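Local coordinates for projannalysin (Methanocaldococcus jannaschii, PDB 4JIX), which is the zymogen of a minimal soluble zinc metallopeptidase, a minigluzincin, and in its active form probably cleaves peptide bonds, at residues 38-43 with 66-71. The protein carries 1 engineered substitution. Sequence-based numbering, arbitrary orientation.
With ZN (zinc ion), chain C; SO4 (sulfate ion), chain F.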
loop_
_atom_site.group_PDB
_atom_site.type_symbol
_atom_site.label_atom_id
_atom_site.label_comp_id
_atom_site.label_asym_id
_atom_site.label_seq_id
_atom_site.Cartn_x
_atom_site.Cartn_y
_atom_site.Cartn_z
ATOM N N GLN A 38 -3.707 -8.151 8.606
ATOM C CA GLN A 38 -2.843 -8.752 7.593
ATOM C C GLN A 38 -2.952 -8.148 6.183
ATOM O O GLN A 38 -2.044 -8.354 5.382
ATOM C CB GLN A 38 -3.146 -10.262 7.490
ATOM C CG GLN A 38 -3.085 -11.030 8.815
ATOM C CD GLN A 38 -3.249 -12.510 8.579
ATOM O OE1 GLN A 38 -2.283 -13.233 8.299
ATOM N NE2 GLN A 38 -4.483 -12.988 8.663
ATOM N N LYS A 39 -4.090 -7.521 5.848
ATOM C CA LYS A 39 -4.367 -6.974 4.505
ATOM C C LYS A 39 -5.217 -5.723 4.578
ATOM O O LYS A 39 -5.821 -5.428 5.618
ATOM C CB LYS A 39 -5.167 -8.004 3.646
ATOM C CG LYS A 39 -4.647 -9.437 3.569
ATOM C CD LYS A 39 -3.752 -9.658 2.381
ATOM C CE LYS A 39 -2.993 -10.954 2.507
ATOM N NZ LYS A 39 -1.809 -10.992 1.605
ATOM N N ILE A 40 -5.360 -5.037 3.438
ATOM C CA ILE A 40 -6.283 -3.918 3.373
ATOM C C ILE A 40 -7.550 -4.406 2.615
ATOM O O ILE A 40 -8.621 -3.837 2.789
ATOM C CB ILE A 40 -5.672 -2.602 2.836
ATOM C CG1 ILE A 40 -5.245 -2.701 1.370
ATOM C CG2 ILE A 40 -4.511 -2.139 3.758
ATOM C CD1 ILE A 40 -4.690 -1.310 0.729
ATOM N N ALA A 41 -7.424 -5.495 1.828
ATOM C CA ALA A 41 -8.551 -6.093 1.111
ATOM C C ALA A 41 -8.279 -7.543 0.736
ATOM O O ALA A 41 -7.139 -7.939 0.497
ATOM C CB ALA A 41 -8.889 -5.292 -0.141
ATOM N N SER A 42 -9.348 -8.337 0.671
ATOM C CA SER A 42 -9.271 -9.740 0.271
ATOM C C SER A 42 -10.622 -10.172 -0.292
ATOM O O SER A 42 -11.622 -9.472 -0.151
ATOM C CB SER A 42 -8.860 -10.641 1.439
ATOM O OG SER A 42 -9.820 -10.569 2.476
ATOM N N PHE A 43 -10.632 -11.316 -0.940
ATOM C CA PHE A 43 -11.844 -11.890 -1.492
ATOM C C PHE A 43 -11.803 -13.372 -1.244
ATOM O O PHE A 43 -10.823 -14.030 -1.602
ATOM C CB PHE A 43 -12.004 -11.582 -2.992
ATOM C CG PHE A 43 -13.334 -12.070 -3.507
ATOM C CD1 PHE A 43 -14.485 -11.307 -3.337
ATOM C CD2 PHE A 43 -13.457 -13.334 -4.080
ATOM C CE1 PHE A 43 -15.728 -11.786 -3.757
ATOM C CE2 PHE A 43 -14.703 -13.815 -4.489
ATOM C CZ PHE A 43 -15.829 -13.040 -4.322
ATOM N N HIS A 66 -11.833 2.444 -5.236
ATOM C CA HIS A 66 -12.307 1.876 -6.501
ATOM C C HIS A 66 -11.277 0.880 -7.067
ATOM O O HIS A 66 -11.651 -0.211 -7.487
ATOM C CB HIS A 66 -12.586 3.002 -7.523
ATOM C CG HIS A 66 -12.893 2.500 -8.903
ATOM N ND1 HIS A 66 -11.891 2.297 -9.839
ATOM C CD2 HIS A 66 -14.080 2.159 -9.456
ATOM C CE1 HIS A 66 -12.499 1.859 -10.929
ATOM N NE2 HIS A 66 -13.815 1.749 -10.744
ATOM N N TYR A 67 -9.998 1.276 -7.094
ATOM C CA TYR A 67 -8.907 0.453 -7.624
ATOM C C TYR A 67 -8.744 -0.855 -6.835
ATOM O O TYR A 67 -8.527 -1.911 -7.440
ATOM C CB TYR A 67 -7.571 1.233 -7.602
ATOM C CG TYR A 67 -6.446 0.485 -8.296
ATOM C CD1 TYR A 67 -6.245 0.606 -9.671
ATOM C CD2 TYR A 67 -5.614 -0.382 -7.586
ATOM C CE1 TYR A 67 -5.240 -0.111 -10.322
ATOM C CE2 TYR A 67 -4.602 -1.102 -8.226
ATOM C CZ TYR A 67 -4.415 -0.954 -9.594
ATOM O OH TYR A 67 -3.432 -1.665 -10.240
ATOM N N ILE A 68 -8.804 -0.762 -5.492
ATOM C CA ILE A 68 -8.645 -1.881 -4.555
ATOM C C ILE A 68 -9.792 -2.892 -4.768
ATOM O O ILE A 68 -9.534 -4.087 -4.889
ATOM C CB ILE A 68 -8.602 -1.334 -3.091
ATOM C CG1 ILE A 68 -7.252 -0.629 -2.780
ATOM C CG2 ILE A 68 -8.898 -2.423 -2.054
ATOM C CD1 ILE A 68 -7.338 0.339 -1.499
ATOM N N ILE A 69 -11.045 -2.400 -4.792
ATOM C CA ILE A 69 -12.238 -3.233 -4.980
ATOM C C ILE A 69 -12.204 -3.852 -6.380
ATOM O O ILE A 69 -12.521 -5.035 -6.515
ATOM C CB ILE A 69 -13.543 -2.430 -4.719
ATOM C CG1 ILE A 69 -13.637 -1.988 -3.237
ATOM C CG2 ILE A 69 -14.795 -3.247 -5.118
ATOM C CD1 ILE A 69 -14.603 -0.782 -2.982
ATOM N N LEU A 70 -11.837 -3.054 -7.417
ATOM C CA LEU A 70 -11.704 -3.526 -8.800
ATOM C C LEU A 70 -10.733 -4.706 -8.862
ATOM O O LEU A 70 -11.033 -5.692 -9.528
ATOM C CB LEU A 70 -11.214 -2.401 -9.730
ATOM C CG LEU A 70 -11.028 -2.740 -11.225
ATOM C CD1 LEU A 70 -12.374 -3.059 -11.935
ATOM C CD2 LEU A 70 -10.298 -1.609 -11.958
ATOM N N HIS A 71 -9.592 -4.613 -8.165
ATOM C CA HIS A 71 -8.616 -5.710 -8.135
ATOM C C HIS A 71 -9.279 -7.017 -7.649
ATOM O O HIS A 71 -9.168 -8.042 -8.314
ATOM C CB HIS A 71 -7.402 -5.370 -7.230
ATOM C CG HIS A 71 -6.344 -6.443 -7.243
ATOM N ND1 HIS A 71 -5.229 -6.347 -8.055
ATOM C CD2 HIS A 71 -6.298 -7.618 -6.573
ATOM C CE1 HIS A 71 -4.517 -7.445 -7.825
ATOM N NE2 HIS A 71 -5.143 -8.261 -6.966
HETATM ZN ZN ZN C . -4.626 -10.231 -6.528
HETATM S S SO4 F . -7.047 -10.128 9.794
HETATM O O1 SO4 F . -8.482 -10.262 9.553
HETATM O O2 SO4 F . -6.419 -9.466 8.649
HETATM O O3 SO4 F . -6.435 -11.448 9.967
HETATM O O4 SO4 F . -6.849 -9.342 11.011
HETATM O O HOH W 1 -2.985 -9.507 -5.285
#
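A41 and I68 meet methyl to methyl: CB of A41 lies 3.4 Å from CG2 of I68, tighter than usual for two carbons. I40 adds a second touch, with its CD1 3.8 Å from CD1 of I68. The two branches of I68 thus divide the work, CG2 meeting A41 and the longer CG1-CD1 arm meeting I40. The arm of I68 stands anti to its carbonyl carbon (chi1 -74°), which leaves CG2 beside that carbonyl carbon. In I40, CG1 sits between the backbone N and the carbonyl carbon (chi1 65°), and the chain then runs straight out to CD1. The I40 and I68 side chains cross at about a right angle. No hydrogen bond links the two segments; the contact is small, apolar and buried.

It joins strand 41-44, outermost in the sheet of this chain, to helix 62-78. This is the HExxH helix of the gluzincin-type fold, and it carries the zinc ligands H71 and H75; H83 is the third histidine. NE2 of H71 binds the zinc ion at 2.1 Å, and a water binds the zinc ion at 2.2 Å. I68 sits three residues, just under one helical turn, before H71.

I107 of helix 97-111 touches both I40 and I68. Backbone hydrogen bonds between I40 and N53 and between S42 and R51 tie the segment to strand 49-53. I112 of the second subunit packs on both I40 and H71, and I40 also makes backbone hydrogen bonds to that subunit. Farther out, Q38 hydrogen-bonds a sulfate ion, probably from the crystallisation liquor, through its backbone N and NE2.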